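Peptidase M14, carboxypeptidase A (Thermoplasmatales archaeon SCGC AB-540-F20, PDB 4XED) is probably a zinc carboxypeptidase of the M14 family, the crystallised part being its calcium-binding PKD domain, a beta-sandwich module probably used in binding. Local coordinates at residues Y26-T31 with I42-G47; A78-K81 with E87-W90. All blocks are in the same frame, centred on the assembly; numbering follows the deposited sequence.

Interaction 1 lies at the middle of the domain, where 26-31 and 42-47 bring the two sheets of the sandwich together; interaction 2 lies about 10 Å away, centre to centre, and ties 87-90 to its neighbour 78-81. They share a sheet, since strands 38-43 and 72-82 are neighbours in it, and they meet where Ala-78 packs on Phe-28 and Ile-42, and Ala-80 on Thr-30. Their chemistry follows their place. Interaction 1 is buried and made wholly of rings and an aliphatic branch, with no hydrogen bond between its segments, whereas the partly exposed interaction 2 combines backbone pairing, a serine hydroxyl, a salt bridge and a lysine laid over an indole.

Interaction 1: Y26-T31 with I42-G47; sequences YTFVTT and IEWGDG
Tyr-26 and Phe-28 on strand 24-29 meet Ile-42 and Trp-44 across the interface of two sheets, the CA atoms of Phe-28 and Ile-42 standing 9.3 Å apart and those of Tyr-26 and Trp-44 10.3 Å. Ile-42 is near the end of strand 38-43; Trp-44 reaches in from the loop after it. At this spacing the backbones cannot pair, and side chains alone join the segments, as in the core of the immunoglobulin-like beta-sandwich of PKD domains. The methyl CD1 of Ile-42 sits over the middle of the Phe-28 ring, 3.8 Å from its centroid and only 9° off the normal, a CH-pi contact. In Ile-42 the CG1 branch is extended, which carries CD1 over that ring, while the other branch, CG2, lies over one face of the Trp-44 indole. Trp-44 CH2 lies at the edge of the Phe-28 ring, near its plane, 3.9 Å from Phe-28 CZ. Trp-44 CZ3 lies 3.8 Å from Tyr-26 CD2. The planes of Phe-28 and Trp-44 are steeply inclined at 81°, those of Tyr-26 and Trp-44 at 65°. Polar ends are satisfied outside the cluster, Tyr-26 OH by the carbonyl of Pro-15 and Trp-44 NE1 by Glu-50, and His-66 stacks on Trp-44. The apolar core so formed holds the sheets by dispersion and shape, while the outward hydrogen bonds help fix how Tyr-26 and Trp-44 are turned.

Interaction 2: A78-K81 with E87-W90; sequences AKAK and ESSW. With EDO (1,2-ethanediol), chain C.
A short antiparallel pairing fastens the loop 87-90 to strand 72-82, just ahead of strand 91-97, the next strand of the same sheet; Lys-81 and Glu-87 form its single beta bridge. Ser-88 N donates to Ala-80 O at 2.8 Å in a nearly straight bond, 174° at the hydrogen. In return, Ala-80 N donates not to a backbone carbonyl but to Ser-88 OG, 2.9 Å away. The hydroxyl itself donates to Ser-89 O at 2.8 Å, so it relays between strand and loop; chi1 of 78° sets OG between the backbone N and the carbonyl carbon, turned to the strand. Lys-79 runs out fully extended beyond CG and lays its methylenes across one face of Trp-90, CD being 3.8 Å from the centroid of the six-membered ring. Its NZ reaches Glu-87 OE1 at 2.9 Å, a salt bridge in which OE1 is met on its syn side, and also bonds O1 of an ethanediol, probably from the crystallisation liquor, at 2.8 Å. An alanine in place of Lys-79 would probably cost Glu-87 this charged partner and uncover the indole face now lined by methylenes. Arg-77 adds a cation-pi contact to Trp-90. One lysine therefore serves both ends of 87-90, its aliphatic stem packing on Trp-90 and its charge holding Glu-87, while the serine hydroxyl stands in for a backbone acceptor.

Interaction 1: Y26-T31 with I42-G47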
# COMPACT_ATOMS: atom_id res chain seq x y z
N TYR A 26 6.49 1.83 5.77
CA TYR A 26 6.30 1.30 4.41
C TYR A 26 6.10 2.44 3.42
O TYR A 26 5.33 3.36 3.67
CB TYR A 26 5.13 0.26 4.41
CG TYR A 26 5.55 -0.90 5.27
CD1 TYR A 26 6.26 -1.96 4.75
CD2 TYR A 26 5.34 -0.88 6.64
CE1 TYR A 26 6.78 -2.95 5.55
CE2 TYR A 26 5.83 -1.90 7.48
CZ TYR A 26 6.56 -2.90 6.93
OH TYR A 26 7.06 -3.89 7.77
N THR A 27 6.80 2.32 2.31
CA THR A 27 6.78 3.31 1.24
C THR A 27 5.91 2.77 0.11
O THR A 27 6.14 1.65 -0.37
CB THR A 27 8.19 3.59 0.74
OG1 THR A 27 8.98 4.08 1.82
CG2 THR A 27 8.17 4.58 -0.40
N PHE A 28 4.93 3.57 -0.32
CA PHE A 28 3.97 3.18 -1.36
C PHE A 28 4.09 4.17 -2.50
O PHE A 28 4.11 5.40 -2.27
CB PHE A 28 2.53 3.22 -0.83
CG PHE A 28 2.27 2.26 0.31
CD1 PHE A 28 2.58 2.61 1.62
CD2 PHE A 28 1.71 1.02 0.10
CE1 PHE A 28 2.36 1.74 2.68
CE2 PHE A 28 1.49 0.15 1.16
CZ PHE A 28 1.82 0.54 2.44
N VAL A 29 4.09 3.67 -3.73
CA VAL A 29 4.01 4.59 -4.85
C VAL A 29 3.53 3.92 -6.12
O VAL A 29 3.84 2.76 -6.39
CB VAL A 29 5.38 5.28 -5.14
CG1 VAL A 29 6.43 4.26 -5.52
CG2 VAL A 29 5.27 6.39 -6.21
N THR A 30 2.74 4.66 -6.89
CA THR A 30 2.45 4.27 -8.24
C THR A 30 2.30 5.52 -9.09
O THR A 30 2.35 6.64 -8.57
CB THR A 30 1.20 3.38 -8.31
OG1 THR A 30 1.24 2.70 -9.57
CG2 THR A 30 -0.10 4.17 -8.19
N THR A 31 2.14 5.31 -10.39
CA THR A 31 1.79 6.36 -11.32
C THR A 31 0.51 5.99 -12.06
O THR A 31 0.17 4.82 -12.22
CB THR A 31 2.91 6.61 -12.37
OG1 THR A 31 3.10 5.45 -13.17
CG2 THR A 31 4.22 6.92 -11.71
N ILE A 42 -4.98 0.11 1.05
CA ILE A 42 -3.92 -0.70 1.64
C ILE A 42 -4.54 -1.71 2.61
O ILE A 42 -5.36 -1.34 3.47
CB ILE A 42 -2.93 0.20 2.39
CG1 ILE A 42 -2.28 1.19 1.41
CG2 ILE A 42 -1.90 -0.62 3.17
CD1 ILE A 42 -1.53 2.30 2.10
N GLU A 43 -4.11 -2.96 2.50
CA GLU A 43 -4.37 -4.02 3.48
C GLU A 43 -3.07 -4.29 4.22
O GLU A 43 -2.04 -4.53 3.60
CB GLU A 43 -4.79 -5.31 2.79
CG GLU A 43 -6.10 -5.24 2.07
CD GLU A 43 -6.41 -6.51 1.31
OE1 GLU A 43 -5.50 -7.36 1.11
OE2 GLU A 43 -7.58 -6.68 0.92
N TRP A 44 -3.09 -4.24 5.54
CA TRP A 44 -1.90 -4.55 6.32
C TRP A 44 -1.73 -6.07 6.58
O TRP A 44 -0.74 -6.51 7.17
CB TRP A 44 -1.90 -3.80 7.65
CG TRP A 44 -1.78 -2.30 7.48
CD1 TRP A 44 -2.73 -1.37 7.73
CD2 TRP A 44 -0.63 -1.59 7.02
NE1 TRP A 44 -2.26 -0.11 7.45
CE2 TRP A 44 -0.96 -0.22 7.01
CE3 TRP A 44 0.67 -1.97 6.61
CZ2 TRP A 44 -0.04 0.78 6.65
CZ3 TRP A 44 1.57 -0.99 6.23
CH2 TRP A 44 1.21 0.36 6.25
N GLY A 45 -2.71 -6.86 6.16
CA GLY A 45 -2.65 -8.31 6.24
C GLY A 45 -3.20 -8.89 7.53
O GLY A 45 -3.25 -10.12 7.68
N ASP A 46 -3.60 -8.02 8.46
CA ASP A 46 -4.04 -8.39 9.79
C ASP A 46 -5.48 -7.97 10.04
O ASP A 46 -5.95 -8.03 11.16
CB ASP A 46 -3.13 -7.75 10.85
CG ASP A 46 -3.03 -6.25 10.72
OD1 ASP A 46 -3.70 -5.65 9.85
OD2 ASP A 46 -2.28 -5.66 11.54
N GLY A 47 -6.18 -7.57 8.98
CA GLY A 47 -7.56 -7.07 9.06
C GLY A 47 -7.68 -5.56 9.01
O GLY A 47 -8.75 -5.05 8.72

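Interaction 2: A78-K81 with E87-W90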
# COMPACT_ATOMS: atom_id res chain seq x y z
N ALA A 78 -1.40 -3.27 -1.71
CA ALA A 78 -1.88 -1.94 -2.06
C ALA A 78 -2.35 -1.91 -3.49
O ALA A 78 -1.70 -2.42 -4.39
CB ALA A 78 -0.80 -0.91 -1.84
N LYS A 79 -3.51 -1.28 -3.70
CA LYS A 79 -4.03 -0.96 -5.04
C LYS A 79 -4.35 0.53 -5.08
O LYS A 79 -4.38 1.19 -4.03
CB LYS A 79 -5.23 -1.83 -5.41
CG LYS A 79 -6.44 -1.62 -4.54
CD LYS A 79 -7.63 -2.47 -4.99
CE LYS A 79 -8.74 -2.44 -3.91
NZ LYS A 79 -10.01 -3.09 -4.42
N ALA A 80 -4.55 1.06 -6.29
CA ALA A 80 -4.80 2.48 -6.42
C ALA A 80 -5.95 2.66 -7.41
O ALA A 80 -6.19 1.83 -8.31
CB ALA A 80 -3.58 3.19 -6.94
N LYS A 81 -6.67 3.77 -7.30
CA LYS A 81 -7.68 4.11 -8.29
C LYS A 81 -7.57 5.58 -8.60
O LYS A 81 -7.21 6.40 -7.75
CB LYS A 81 -9.08 3.75 -7.84
CG LYS A 81 -9.67 4.67 -6.81
CD LYS A 81 -11.06 4.18 -6.37
CE LYS A 81 -11.57 5.03 -5.25
NZ LYS A 81 -12.95 4.63 -4.84
N GLU A 87 -9.64 1.14 -11.20
CA GLU A 87 -8.76 0.54 -10.20
C GLU A 87 -7.65 -0.32 -10.79
O GLU A 87 -7.86 -1.09 -11.73
CB GLU A 87 -9.57 -0.35 -9.24
CG GLU A 87 -10.63 0.35 -8.37
CD GLU A 87 -11.26 -0.54 -7.26
OE1 GLU A 87 -10.59 -1.48 -6.75
OE2 GLU A 87 -12.42 -0.27 -6.86
N SER A 88 -6.47 -0.23 -10.18
CA SER A 88 -5.33 -1.09 -10.49
C SER A 88 -5.44 -2.47 -9.84
O SER A 88 -6.29 -2.72 -9.01
CB SER A 88 -4.05 -0.43 -9.98
OG SER A 88 -3.89 -0.59 -8.58
N SER A 89 -4.52 -3.34 -10.23
CA SER A 89 -4.24 -4.58 -9.51
C SER A 89 -3.44 -4.30 -8.23
O SER A 89 -3.07 -3.17 -7.98
CB SER A 89 -3.54 -5.57 -10.43
OG SER A 89 -4.47 -6.12 -11.32
N TRP A 90 -3.15 -5.33 -7.46
CA TRP A 90 -2.50 -5.14 -6.18
C TRP A 90 -1.00 -5.37 -6.26
O TRP A 90 -0.54 -6.36 -6.86
CB TRP A 90 -3.00 -6.19 -5.21
CG TRP A 90 -4.44 -6.26 -4.86
CD1 TRP A 90 -5.39 -7.05 -5.41
CD2 TRP A 90 -5.06 -5.57 -3.77
NE1 TRP A 90 -6.57 -6.89 -4.75
CE2 TRP A 90 -6.40 -5.99 -3.73
CE3 TRP A 90 -4.62 -4.64 -2.83
CZ2 TRP A 90 -7.30 -5.52 -2.78
CZ3 TRP A 90 -5.53 -4.19 -1.86
CH2 TRP A 90 -6.85 -4.64 -1.86
C1 EDO C . -12.01 -3.53 -1.39
O1 EDO C . -11.95 -2.62 -2.48
C2 EDO C . -10.85 -4.50 -1.54
O2 EDO C . -11.17 -5.71 -0.84